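Local atomic coordinates of Non-ribosomal peptide synthetase (Streptomyces halstedii, PDB entry 3WVN), a protein that belongs to the non-ribosomal peptide synthetases and contains an AMP-binding enzyme region of the ANL clan. Residues Y340-C345 / M421-G426; T370-L375 / G429-D434; R347-P352 / D361-P366. All blocks are in the same frame, centred on the assembly; numbering follows the deposited sequence.

Contact 1. Residues Y340-C345 / M421-G426; sequences YGQTEC and MRLHTG. With ASP (aspartic acid), chain C.
The one hydrogen bond between the two segments runs from a side-chain amide, that of Q342, to a backbone carbonyl, T425 O. In this AMP-binding enzyme fold, the loop after strand 335-340 lines the aspartic acid pocket and here lies against strand 423-425, just before the chain turns a corner at G426. Q342 NE2 donates to T425 O at 3.1 Å, in the carbonyl plane and on a lone pair, with the N-H...O angle at 156°. With chi1 at -63°, CG sits beside the backbone N, and the extended chain beyond it carries the amide across T425 at about a right angle; glutamine has both the length and the N-H this requires. T425 CB also touches Y340 OH (3.8 Å). That hydroxyl hydrogen-bonds to D427 OD2, and T425 OG1 to I390 O. G341, Q342 and T343 also belong to the ligand pocket, and T343 N is 3.6 Å from OD2 of the aspartic acid. L423 supplies the apolar half: CD1 meets the CB of E344 at 3.6 Å, and E344 bends its carboxylate off to Y401. The other branch, L423 CD2, rests on C345 SG at 3.6 Å.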
ATOM      1  N   TYR A 340      -9.922  -0.288  10.036  1.00 28.01           N
ATOM      2  CA  TYR A 340     -10.860   0.378   9.147  1.00 29.01           C
ATOM      3  C   TYR A 340     -10.133   1.560   8.537  1.00 29.71           C
ATOM      4  O   TYR A 340      -9.410   2.293   9.202  1.00 27.66           O
ATOM      5  CB  TYR A 340     -12.113   0.813   9.929  1.00 30.31           C
ATOM      6  CG  TYR A 340     -12.812   2.050   9.412  1.00 31.74           C
ATOM      7  CD1 TYR A 340     -13.460   2.035   8.169  1.00 31.71           C
ATOM      8  CD2 TYR A 340     -12.867   3.214  10.175  1.00 32.13           C
ATOM      9  CE1 TYR A 340     -14.141   3.132   7.716  1.00 32.24           C
ATOM     10  CE2 TYR A 340     -13.550   4.343   9.723  1.00 33.73           C
ATOM     11  CZ  TYR A 340     -14.173   4.296   8.485  1.00 35.12           C
ATOM     12  OH  TYR A 340     -14.810   5.432   8.022  1.00 37.23           O
ATOM     13  N   GLY A 341     -10.352   1.786   7.253  1.00 32.60           N
ATOM     14  CA  GLY A 341      -9.726   2.931   6.613  1.00 31.84           C
ATOM     15  C   GLY A 341     -10.377   3.315   5.328  1.00 32.95           C
ATOM     16  O   GLY A 341     -11.204   2.583   4.792  1.00 30.49           O
ATOM     17  N   GLN A 342      -9.954   4.477   4.836  1.00 34.42           N
ATOM     18  CA  GLN A 342     -10.205   4.892   3.461  1.00 33.96           C
ATOM     19  C   GLN A 342      -8.915   5.319   2.840  1.00 33.67           C
ATOM     20  O   GLN A 342      -7.996   5.781   3.540  1.00 34.49           O
ATOM     21  CB  GLN A 342     -11.147   6.089   3.446  1.00 35.37           C
ATOM     22  CG  GLN A 342     -12.501   5.796   3.996  1.00 35.85           C
ATOM     23  CD  GLN A 342     -13.430   6.942   3.747  1.00 37.77           C
ATOM     24  OE1 GLN A 342     -13.018   8.105   3.585  1.00 40.50           O
ATOM     25  NE2 GLN A 342     -14.696   6.631   3.704  1.00 39.21           N
ATOM     26  N   THR A 343      -8.874   5.270   1.516  1.00 32.97           N
ATOM     27  CA  THR A 343      -7.665   5.609   0.820  1.00 32.42           C
ATOM     28  C   THR A 343      -7.358   7.096   1.051  1.00 33.22           C
ATOM     29  O   THR A 343      -6.198   7.492   1.153  1.00 33.79           O
ATOM     30  CB  THR A 343      -7.761   5.282  -0.678  1.00 32.11           C
ATOM     31  OG1 THR A 343      -7.865   3.881  -0.826  1.00 31.04           O
ATOM     32  CG2 THR A 343      -6.499   5.732  -1.403  1.00 31.63           C
ATOM     33  N   GLU A 344      -8.413   7.875   1.248  1.00 33.31           N
ATOM     34  CA  GLU A 344      -8.322   9.335   1.501  1.00 32.83           C
ATOM     35  C   GLU A 344      -7.368   9.719   2.638  1.00 32.54           C
ATOM     36  O   GLU A 344      -6.872  10.846   2.650  1.00 33.29           O
ATOM     37  CB  GLU A 344      -9.712   9.858   1.841  1.00 33.17           C
ATOM     38  CG  GLU A 344     -10.640  10.060   0.663  1.00 34.01           C
ATOM     39  CD  GLU A 344     -11.250   8.788   0.060  1.00 35.08           C
ATOM     40  OE1 GLU A 344     -10.952   7.635   0.480  1.00 34.24           O
ATOM     41  OE2 GLU A 344     -12.018   8.948  -0.911  1.00 35.86           O
ATOM     42  N   CYS A 345      -7.166   8.825   3.619  1.00 31.00           N
ATOM     43  CA  CYS A 345      -6.157   9.055   4.666  1.00 30.31           C
ATOM     44  C   CYS A 345      -5.396   7.786   5.000  1.00 30.06           C
ATOM     45  O   CYS A 345      -4.870   7.661   6.115  1.00 30.14           O
ATOM     46  CB  CYS A 345      -6.806   9.594   5.925  1.00 31.07           C
ATOM     47  SG  CYS A 345      -7.988   8.481   6.696  1.00 31.93           S
ATOM     48  N   MET A 421      -8.190  20.065   5.620  1.00 62.40           N
ATOM     49  CA  MET A 421      -7.570  19.491   6.819  1.00 58.84           C
ATOM     50  C   MET A 421      -8.513  18.616   7.679  1.00 54.96           C
ATOM     51  O   MET A 421      -8.019  17.990   8.576  1.00 49.47           O
ATOM     52  CB  MET A 421      -6.908  20.580   7.715  1.00 63.11           C
ATOM     53  CG  MET A 421      -7.818  21.232   8.749  1.00 67.42           C
ATOM     54  SD  MET A 421      -7.052  22.533   9.775  1.00 83.99           S
ATOM     55  CE  MET A 421      -6.970  23.947   8.669  1.00 74.30           C
ATOM     56  N   ARG A 422      -9.832  18.561   7.443  1.00 54.34           N
ATOM     57  CA  ARG A 422     -10.650  17.504   8.053  1.00 52.14           C
ATOM     58  C   ARG A 422     -11.279  16.621   6.974  1.00 51.30           C
ATOM     59  O   ARG A 422     -11.907  17.118   6.045  1.00 52.60           O
ATOM     60  CB  ARG A 422     -11.722  18.063   8.961  1.00 52.79           C
ATOM     61  CG  ARG A 422     -12.828  17.068   9.301  1.00 54.97           C
ATOM     62  CD  ARG A 422     -13.648  17.416  10.548  1.00 57.04           C
ATOM     63  NE  ARG A 422     -13.254  18.705  11.094  1.00 59.28           N
ATOM     64  CZ  ARG A 422     -12.594  18.904  12.224  1.00 61.14           C
ATOM     65  NH1 ARG A 422     -12.272  17.899  13.034  1.00 64.74           N
ATOM     66  NH2 ARG A 422     -12.285  20.150  12.567  1.00 68.65           N
ATOM     67  N   LEU A 423     -11.096  15.312   7.102  1.00 47.97           N
ATOM     68  CA  LEU A 423     -11.664  14.353   6.153  1.00 48.03           C
ATOM     69  C   LEU A 423     -12.995  13.941   6.657  1.00 47.06           C
ATOM     70  O   LEU A 423     -13.093  13.437   7.773  1.00 44.68           O
ATOM     71  CB  LEU A 423     -10.781  13.085   6.020  1.00 47.44           C
ATOM     72  CG  LEU A 423     -11.378  11.906   5.227  1.00 48.36           C
ATOM     73  CD1 LEU A 423     -11.563  12.295   3.765  1.00 48.56           C
ATOM     74  CD2 LEU A 423     -10.549  10.625   5.368  1.00 47.81           C
ATOM     75  N   HIS A 424     -14.020  14.107   5.817  1.00 49.83           N
ATOM     76  CA  HIS A 424     -15.379  13.659   6.133  1.00 51.91           C
ATOM     77  C   HIS A 424     -15.566  12.378   5.361  1.00 52.27           C
ATOM     78  O   HIS A 424     -15.517  12.375   4.134  1.00 53.37           O
ATOM     79  CB  HIS A 424     -16.405  14.713   5.693  1.00 54.07           C
ATOM     80  CG  HIS A 424     -16.359  15.956   6.521  1.00 55.86           C
ATOM     81  ND1 HIS A 424     -17.389  16.352   7.360  1.00 57.58           N
ATOM     82  CD2 HIS A 424     -15.367  16.866   6.683  1.00 55.42           C
ATOM     83  CE1 HIS A 424     -17.049  17.482   7.959  1.00 57.25           C
ATOM     84  NE2 HIS A 424     -15.826  17.808   7.575  1.00 58.57           N
ATOM     85  N   THR A 425     -15.750  11.293   6.076  1.00 46.84           N
ATOM     86  CA  THR A 425     -15.705   9.994   5.463  1.00 45.48           C
ATOM     87  C   THR A 425     -16.999   9.584   4.782  1.00 47.09           C
ATOM     88  O   THR A 425     -17.010   8.646   3.999  1.00 45.62           O
ATOM     89  CB  THR A 425     -15.437   8.901   6.522  1.00 42.56           C
ATOM     90  OG1 THR A 425     -16.534   8.818   7.444  1.00 41.99           O
ATOM     91  CG2 THR A 425     -14.123   9.160   7.247  1.00 41.42           C
ATOM     92  N   GLY A 426     -18.104  10.221   5.172  1.00 50.70           N
ATOM     93  CA  GLY A 426     -19.423   9.731   4.872  1.00 46.65           C
ATOM     94  C   GLY A 426     -19.757   8.406   5.520  1.00 47.87           C
ATOM     95  O   GLY A 426     -20.765   7.825   5.149  1.00 50.84           O
TER
HETATM   96  N   ASP C 601      -7.177   2.001   2.639  1.00 39.94           N
HETATM   97  CA  ASP C 601      -7.831   1.149   3.711  1.00 39.75           C
HETATM   98  C   ASP C 601      -6.849   0.536   4.690  1.00 37.61           C
HETATM   99  O   ASP C 601      -5.691   0.218   4.288  1.00 35.87           O
HETATM  100  CB  ASP C 601      -8.680   0.035   3.099  1.00 39.68           C
HETATM  101  CG  ASP C 601      -9.568   0.533   1.905  1.00 45.43           C
HETATM  102  OD1 ASP C 601     -10.169  -0.335   1.219  1.00 48.38           O
HETATM  103  OD2 ASP C 601      -9.641   1.766   1.644  1.00 42.78           O
HETATM  104  OXT ASP C 601      -7.245   0.340   5.871  1.00 33.78           O

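Contact 2. Residues T370-L375 / G429-D434; sequences TTIEIL and GHLDED
I374 and L431 pack against each other between two strands of a curled, mixed sheet, consistent with the small distorted beta-barrel of this enzyme family. Strands 371-374 and 429-431 each pair with strand 388-393 and not with one another; their axes come within 7.0 Å and run 119° apart, and they meet through side chains packed on one another and on backbone carbonyls.

The apolar contacts come first. I374 CG1 lies 3.8 Å from L431 CG, and the two side chains cross obliquely. With chi1 of L431 at -65°, its CG stands beside the backbone N and its two methyls reach strand 371-374: CD2 touches I372 CG2 at 4.2 Å and CD1 lies 3.6 Å from I372 O. Branched aliphatic chains suit this place because they present methyls in several directions, and the side chains of I372 and L431 both also touch L437 of strand 437-439.

A second kind of contact sets methyl against carbonyl: I374 CG2 approaches G429 O to 3.2 Å, a tight fit, where glycine brings backbone alone to the interface.

Polar groups lie to the side. H430 points away from strand 371-374, its ring meeting Y438 nearly parallel and its ND1 bonded to G440 O. Past the strand, aspartate suits position 432, since its short side chain can fold back on the chain in an Asx turn; D432 OD1 also accepts from F436 N. In that turn D434 N donates to D432 OD1 at 3.0 Å, arriving from above the carboxylate plane, 50° out of it.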
ATOM      1  N   THR A 370      -3.289  10.861  15.413  1.00 28.74           N
ATOM      2  CA  THR A 370      -4.413  11.335  14.622  1.00 29.91           C
ATOM      3  C   THR A 370      -5.629  11.460  15.518  1.00 31.94           C
ATOM      4  O   THR A 370      -5.626  10.980  16.609  1.00 30.43           O
ATOM      5  CB  THR A 370      -4.768  10.344  13.485  1.00 29.71           C
ATOM      6  OG1 THR A 370      -5.312   9.128  14.039  1.00 28.68           O
ATOM      7  CG2 THR A 370      -3.536   9.987  12.710  1.00 29.50           C
ATOM      8  N   THR A 371      -6.680  12.105  15.038  1.00 37.07           N
ATOM      9  CA  THR A 371      -7.919  12.243  15.799  1.00 40.09           C
ATOM     10  C   THR A 371      -9.113  11.846  14.977  1.00 39.45           C
ATOM     11  O   THR A 371      -9.222  12.195  13.797  1.00 38.88           O
ATOM     12  CB  THR A 371      -8.140  13.718  16.196  1.00 43.17           C
ATOM     13  OG1 THR A 371      -6.897  14.241  16.654  1.00 45.27           O
ATOM     14  CG2 THR A 371      -9.208  13.831  17.313  1.00 43.75           C
ATOM     15  N   ILE A 372     -10.019  11.146  15.620  1.00 40.22           N
ATOM     16  CA  ILE A 372     -11.344  10.948  15.102  1.00 39.22           C
ATOM     17  C   ILE A 372     -12.355  11.735  15.915  1.00 42.24           C
ATOM     18  O   ILE A 372     -12.358  11.654  17.158  1.00 42.20           O
ATOM     19  CB  ILE A 372     -11.740   9.490  15.244  1.00 38.37           C
ATOM     20  CG1 ILE A 372     -10.843   8.633  14.334  1.00 37.11           C
ATOM     21  CG2 ILE A 372     -13.193   9.307  14.805  1.00 38.77           C
ATOM     22  CD1 ILE A 372     -11.025   7.157  14.540  1.00 34.62           C
ATOM     23  N   GLU A 373     -13.222  12.491  15.236  1.00 45.72           N
ATOM     24  CA  GLU A 373     -14.420  12.993  15.900  1.00 48.40           C
ATOM     25  C   GLU A 373     -15.684  12.845  15.073  1.00 47.91           C
ATOM     26  O   GLU A 373     -15.679  12.798  13.833  1.00 45.78           O
ATOM     27  CB  GLU A 373     -14.340  14.455  16.387  1.00 52.66           C
ATOM     28  CG  GLU A 373     -12.985  15.087  16.588  1.00 54.52           C
ATOM     29  CD  GLU A 373     -12.643  15.976  15.418  1.00 60.61           C
ATOM     30  OE1 GLU A 373     -12.845  15.549  14.236  1.00 68.97           O
ATOM     31  OE2 GLU A 373     -12.210  17.114  15.675  1.00 58.97           O
ATOM     32  N   ILE A 374     -16.761  12.815  15.842  1.00 46.20           N
ATOM     33  CA  ILE A 374     -18.099  12.561  15.394  1.00 47.24           C
ATOM     34  C   ILE A 374     -18.860  13.924  15.393  1.00 51.51           C
ATOM     35  O   ILE A 374     -18.713  14.736  16.322  1.00 48.99           O
ATOM     36  CB  ILE A 374     -18.732  11.501  16.316  1.00 45.87           C
ATOM     37  CG1 ILE A 374     -17.733  10.394  16.626  1.00 43.87           C
ATOM     38  CG2 ILE A 374     -20.014  10.946  15.720  1.00 46.26           C
ATOM     39  CD1 ILE A 374     -17.212   9.749  15.369  1.00 45.80           C
ATOM     40  N   LEU A 375     -19.572  14.185  14.288  1.00 54.90           N
ATOM     41  CA  LEU A 375     -20.240  15.466  13.985  1.00 57.18           C
ATOM     42  C   LEU A 375     -21.692  15.265  13.483  1.00 57.53           C
ATOM     43  O   LEU A 375     -22.572  16.140  13.660  1.00 63.08           O
ATOM     44  CB  LEU A 375     -19.421  16.243  12.938  1.00 58.62           C
ATOM     45  CG  LEU A 375     -17.881  16.384  13.102  1.00 57.61           C
ATOM     46  CD1 LEU A 375     -17.293  17.451  12.179  1.00 57.58           C
ATOM     47  CD2 LEU A 375     -17.483  16.706  14.530  1.00 59.58           C
ATOM     48  N   GLY A 429     -21.108   6.706  12.678  1.00 45.44           N
ATOM     49  CA  GLY A 429     -20.903   5.882  13.854  1.00 47.76           C
ATOM     50  C   GLY A 429     -20.664   6.711  15.094  1.00 45.95           C
ATOM     51  O   GLY A 429     -20.901   7.916  15.117  1.00 44.02           O
ATOM     52  N   HIS A 430     -20.127   6.066  16.104  1.00 45.54           N
ATOM     53  CA  HIS A 430     -19.897   6.758  17.362  1.00 46.59           C
ATOM     54  C   HIS A 430     -18.600   6.294  18.020  1.00 42.62           C
ATOM     55  O   HIS A 430     -18.097   5.221  17.738  1.00 40.08           O
ATOM     56  CB  HIS A 430     -21.114   6.523  18.283  1.00 45.78           C
ATOM     57  CG  HIS A 430     -21.284   5.094  18.703  1.00 44.19           C
ATOM     58  ND1 HIS A 430     -21.947   4.166  17.932  1.00 40.97           N
ATOM     59  CD2 HIS A 430     -20.883   4.442  19.826  1.00 43.64           C
ATOM     60  CE1 HIS A 430     -21.970   3.007  18.572  1.00 42.42           C
ATOM     61  NE2 HIS A 430     -21.328   3.145  19.723  1.00 42.20           N
ATOM     62  N   LEU A 431     -18.061   7.143  18.881  1.00 44.34           N
ATOM     63  CA  LEU A 431     -16.997   6.744  19.803  1.00 43.66           C
ATOM     64  C   LEU A 431     -17.596   6.326  21.123  1.00 47.28           C
ATOM     65  O   LEU A 431     -18.542   6.949  21.589  1.00 53.99           O
ATOM     66  CB  LEU A 431     -16.089   7.907  20.021  1.00 41.14           C
ATOM     67  CG  LEU A 431     -15.342   8.316  18.769  1.00 41.11           C
ATOM     68  CD1 LEU A 431     -14.385   9.450  19.099  1.00 41.11           C
ATOM     69  CD2 LEU A 431     -14.598   7.152  18.156  1.00 40.33           C
ATOM     70  N   ASP A 432     -17.091   5.274  21.738  1.00 50.92           N
ATOM     71  CA  ASP A 432     -17.407   5.049  23.173  1.00 51.16           C
ATOM     72  C   ASP A 432     -16.544   5.955  24.053  1.00 51.91           C
ATOM     73  O   ASP A 432     -15.734   6.744  23.560  1.00 53.13           O
ATOM     74  CB  ASP A 432     -17.323   3.556  23.569  1.00 47.02           C
ATOM     75  CG  ASP A 432     -15.916   3.012  23.600  1.00 43.82           C
ATOM     76  OD1 ASP A 432     -14.942   3.792  23.592  1.00 42.45           O
ATOM     77  OD2 ASP A 432     -15.776   1.764  23.625  1.00 43.42           O
ATOM     78  N   GLU A 433     -16.703   5.813  25.367  1.00 59.06           N
ATOM     79  CA  GLU A 433     -16.003   6.637  26.388  1.00 58.39           C
ATOM     80  C   GLU A 433     -14.476   6.623  26.230  1.00 54.81           C
ATOM     81  O   GLU A 433     -13.792   7.675  26.372  1.00 51.20           O
ATOM     82  CB  GLU A 433     -16.387   6.151  27.802  1.00 64.94           C
ATOM     83  CG  GLU A 433     -17.875   6.250  28.195  1.00 67.68           C
ATOM     84  CD  GLU A 433     -18.836   5.497  27.258  1.00 75.76           C
ATOM     85  OE1 GLU A 433     -18.448   4.456  26.665  1.00 74.36           O
ATOM     86  OE2 GLU A 433     -20.000   5.940  27.105  1.00 80.90           O
ATOM     87  N   ASP A 434     -13.959   5.449  25.835  1.00 48.63           N
ATOM     88  CA  ASP A 434     -12.534   5.172  25.801  1.00 42.66           C
ATOM     89  C   ASP A 434     -11.856   5.646  24.513  1.00 41.18           C
ATOM     90  O   ASP A 434     -10.618   5.705  24.396  1.00 40.25           O
ATOM     91  CB  ASP A 434     -12.327   3.663  26.068  1.00 43.09           C
ATOM     92  CG  ASP A 434     -12.485   3.301  27.556  1.00 47.14           C
ATOM     93  OD1 ASP A 434     -11.850   4.010  28.379  1.00 53.37           O
ATOM     94  OD2 ASP A 434     -13.202   2.334  27.918  1.00 44.78           O
TER

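Contact 3. Residues R347-P352 / D361-P366; sequences RISIMP and DSVGLP. With ASP (aspartic acid), chain C.
With chi1 of S349 at 68°, OG stands between the backbone N and the carbonyl carbon and reaches V363 O at 2.6 Å, donating from above the carbonyl plane. M351 starts with CG anti to its backbone N, then bends at chi2 and chi3 (59° and 84°), which brings CE to S362 CB at 3.5 Å; a flexible thioether chain can make such a fold. These contacts lie within a beta hairpin. I350 and L365 form its antiparallel hydrogen-bonded pair, I350 N to L365 O at 3.0 Å and L365 N to I350 O at 2.9 Å. S349 and P366 are the neighbouring non-hydrogen-bonded pair. G364 has no CB to collide with M351 N and I350 C, so its CA can lie 3.6 Å from M351 CA; its positive phi also suits glycine. S362 OG accepts from G364 N in an ST turn and also hydrogen-bonds to L437 O. P352 CG packs on L365 CD1 at 3.8 Å.

Just ahead of the first strand, R347 holds the bound aspartic acid with two N-H groups at the edge of its guanidinium: NE to OXT at 2.8 Å and NH2 to O at 2.6 Å. The planar, cationic group matches the carboxylate's two oxygens. I348 and S349 both face Y340 in a classic beta bulge against strand 335-340. I350 packs on helix 215-229, and V363 pairs with L437 of strand 437-439.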
ATOM      1  N   ARG A 347      -5.528   4.969   6.413  1.00 26.29           N
ATOM      2  CA  ARG A 347      -6.213   4.182   7.430  1.00 26.43           C
ATOM      3  C   ARG A 347      -6.687   5.070   8.570  1.00 27.34           C
ATOM      4  O   ARG A 347      -6.135   6.129   8.792  1.00 27.84           O
ATOM      5  CB  ARG A 347      -5.312   3.066   7.889  1.00 26.59           C
ATOM      6  CG  ARG A 347      -5.961   2.093   8.863  1.00 27.80           C
ATOM      7  CD  ARG A 347      -5.105   0.817   8.998  1.00 27.14           C
ATOM      8  NE  ARG A 347      -5.171   0.140   7.728  1.00 26.20           N
ATOM      9  CZ  ARG A 347      -4.251  -0.674   7.238  1.00 26.64           C
ATOM     10  NH1 ARG A 347      -3.155  -0.977   7.910  1.00 27.20           N
ATOM     11  NH2 ARG A 347      -4.443  -1.205   6.038  1.00 27.14           N
ATOM     12  N   ILE A 348      -7.755   4.658   9.237  1.00 27.88           N
ATOM     13  CA  ILE A 348      -8.419   5.500  10.200  1.00 28.82           C
ATOM     14  C   ILE A 348      -8.309   4.952  11.628  1.00 27.71           C
ATOM     15  O   ILE A 348      -7.928   5.700  12.547  1.00 28.79           O
ATOM     16  CB  ILE A 348      -9.878   5.664   9.820  1.00 30.11           C
ATOM     17  CG1 ILE A 348      -9.965   6.512   8.561  1.00 32.05           C
ATOM     18  CG2 ILE A 348     -10.663   6.315  10.950  1.00 31.58           C
ATOM     19  CD1 ILE A 348     -11.334   6.489   7.933  1.00 33.20           C
ATOM     20  N   SER A 349      -8.589   3.671  11.797  1.00 25.14           N
ATOM     21  CA  SER A 349      -8.511   3.031  13.110  1.00 24.76           C
ATOM     22  C   SER A 349      -7.929   1.628  12.986  1.00 24.07           C
ATOM     23  O   SER A 349      -8.138   0.947  11.985  1.00 22.74           O
ATOM     24  CB  SER A 349      -9.886   2.965  13.744  1.00 24.87           C
ATOM     25  OG  SER A 349     -10.714   2.056  13.016  1.00 25.27           O
ATOM     26  N   ILE A 350      -7.213   1.228  14.037  1.00 24.16           N
ATOM     27  CA  ILE A 350      -6.723  -0.142  14.260  1.00 24.46           C
ATOM     28  C   ILE A 350      -7.103  -0.572  15.689  1.00 24.45           C
ATOM     29  O   ILE A 350      -6.892   0.186  16.662  1.00 24.19           O
ATOM     30  CB  ILE A 350      -5.196  -0.225  14.108  1.00 24.35           C
ATOM     31  CG1 ILE A 350      -4.798   0.148  12.661  1.00 25.48           C
ATOM     32  CG2 ILE A 350      -4.725  -1.601  14.438  1.00 24.32           C
ATOM     33  CD1 ILE A 350      -3.301   0.152  12.454  1.00 25.72           C
ATOM     34  N   MET A 351      -7.606  -1.802  15.822  1.00 24.55           N
ATOM     35  CA  MET A 351      -7.792  -2.436  17.146  1.00 24.82           C
ATOM     36  C   MET A 351      -6.449  -2.958  17.570  1.00 24.36           C
ATOM     37  O   MET A 351      -5.808  -3.722  16.864  1.00 24.07           O
ATOM     38  CB  MET A 351      -8.747  -3.607  17.084  1.00 26.91           C
ATOM     39  CG  MET A 351      -9.106  -4.148  18.459  1.00 29.61           C
ATOM     40  SD  MET A 351      -9.885  -2.863  19.513  1.00 30.65           S
ATOM     41  CE  MET A 351     -11.545  -3.018  18.947  1.00 31.26           C
ATOM     42  N   PRO A 352      -5.953  -2.490  18.705  1.00 25.37           N
ATOM     43  CA  PRO A 352      -4.676  -3.049  19.087  1.00 25.55           C
ATOM     44  C   PRO A 352      -4.689  -4.570  19.136  1.00 24.72           C
ATOM     45  O   PRO A 352      -5.551  -5.144  19.798  1.00 25.40           O
ATOM     46  CB  PRO A 352      -4.470  -2.468  20.501  1.00 25.84           C
ATOM     47  CG  PRO A 352      -5.130  -1.141  20.418  1.00 25.88           C
ATOM     48  CD  PRO A 352      -6.325  -1.328  19.532  1.00 24.96           C
ATOM     49  N   ASP A 361     -17.694  -5.222  18.416  1.00 44.00           N
ATOM     50  CA  ASP A 361     -18.234  -4.378  17.357  1.00 48.35           C
ATOM     51  C   ASP A 361     -17.346  -3.216  16.887  1.00 43.67           C
ATOM     52  O   ASP A 361     -17.745  -2.465  16.007  1.00 46.38           O
ATOM     53  CB  ASP A 361     -19.603  -3.837  17.794  1.00 51.62           C
ATOM     54  CG  ASP A 361     -20.654  -4.922  17.808  1.00 56.81           C
ATOM     55  OD1 ASP A 361     -20.505  -5.898  17.022  1.00 57.34           O
ATOM     56  OD2 ASP A 361     -21.613  -4.802  18.594  1.00 65.15           O
ATOM     57  N   SER A 362     -16.167  -3.052  17.456  1.00 37.19           N
ATOM     58  CA  SER A 362     -15.376  -1.845  17.172  1.00 34.24           C
ATOM     59  C   SER A 362     -14.371  -2.130  16.072  1.00 30.50           C
ATOM     60  O   SER A 362     -13.862  -3.206  15.923  1.00 29.60           O
ATOM     61  CB  SER A 362     -14.645  -1.388  18.475  1.00 32.79           C
ATOM     62  OG  SER A 362     -13.791  -0.272  18.315  1.00 33.39           O
ATOM     63  N   VAL A 363     -14.060  -1.108  15.322  1.00 31.43           N
ATOM     64  CA  VAL A 363     -12.924  -1.144  14.404  1.00 30.49           C
ATOM     65  C   VAL A 363     -11.664  -0.466  15.022  1.00 30.10           C
ATOM     66  O   VAL A 363     -10.676  -0.145  14.321  1.00 29.70           O
ATOM     67  CB  VAL A 363     -13.302  -0.547  13.054  1.00 31.45           C
ATOM     68  CG1 VAL A 363     -14.313  -1.481  12.312  1.00 33.80           C
ATOM     69  CG2 VAL A 363     -13.883   0.845  13.154  1.00 30.55           C
ATOM     70  N   GLY A 364     -11.702  -0.298  16.342  1.00 28.75           N
ATOM     71  CA  GLY A 364     -10.482  -0.007  17.112  1.00 27.92           C
ATOM     72  C   GLY A 364     -10.316   1.449  17.449  1.00 28.17           C
ATOM     73  O   GLY A 364     -11.305   2.211  17.523  1.00 26.30           O
ATOM     74  N   LEU A 365      -9.055   1.838  17.688  1.00 27.75           N
ATOM     75  CA  LEU A 365      -8.713   3.206  18.062  1.00 26.93           C
ATOM     76  C   LEU A 365      -8.111   4.012  16.899  1.00 27.44           C
ATOM     77  O   LEU A 365      -7.479   3.438  16.013  1.00 27.32           O
ATOM     78  CB  LEU A 365      -7.664   3.157  19.195  1.00 26.34           C
ATOM     79  CG  LEU A 365      -8.198   2.510  20.492  1.00 26.28           C
ATOM     80  CD1 LEU A 365      -7.080   2.006  21.346  1.00 26.47           C
ATOM     81  CD2 LEU A 365      -9.023   3.485  21.287  1.00 26.64           C
ATOM     82  N   PRO A 366      -8.149   5.358  16.989  1.00 27.29           N
ATOM     83  CA  PRO A 366      -7.437   6.134  16.006  1.00 27.41           C
ATOM     84  C   PRO A 366      -5.976   5.749  15.827  1.00 27.26           C
ATOM     85  O   PRO A 366      -5.322   5.274  16.752  1.00 27.47           O
ATOM     86  CB  PRO A 366      -7.524   7.571  16.533  1.00 28.14           C
ATOM     87  CG  PRO A 366      -8.582   7.548  17.550  1.00 28.16           C
ATOM     88  CD  PRO A 366      -8.659   6.188  18.097  1.00 27.62           C
TER
HETATM   89  N   ASP C 601      -7.177   2.001   2.639  1.00 39.94           N
HETATM   90  CA  ASP C 601      -7.831   1.149   3.711  1.00 39.75           C
HETATM   91  C   ASP C 601      -6.849   0.536   4.690  1.00 37.61           C
HETATM   92  O   ASP C 601      -5.691   0.218   4.288  1.00 35.87           O
HETATM   93  CB  ASP C 601      -8.680   0.035   3.099  1.00 39.68           C
HETATM   94  CG  ASP C 601      -9.568   0.533   1.905  1.00 45.43           C
HETATM   95  OD1 ASP C 601     -10.169  -0.335   1.219  1.00 48.38           O
HETATM   96  OD2 ASP C 601      -9.641   1.766   1.644  1.00 42.78           O
HETATM   97  OXT ASP C 601      -7.245   0.340   5.871  1.00 33.78           O

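Overall arrangement
All three contacts reach the same mixed sheet. Contact 3 is nested inside the loop closed by contact 1, their centres about 13 Å apart; probable hydrogen bonds join them, Y340 O to I348 N and Y340 N to S349 O, both 2.9 Å. Both reach the aspartic acid, contact 1 through G341, Q342 and T343 and contact 3 through R347. Contact 2 stands further back, the side chain of I372 about 12 Å from the ligand. It meets contact 1 at the salt bridge R422 NH1 to E373 OE1 (2.7 Å) and contact 3 where I372 CD1 packs on I348 CG2 (3.7 Å), I348 being the residue after the pocket-lining R347; the centres of contacts 2 and 3 are about 11 Å apart.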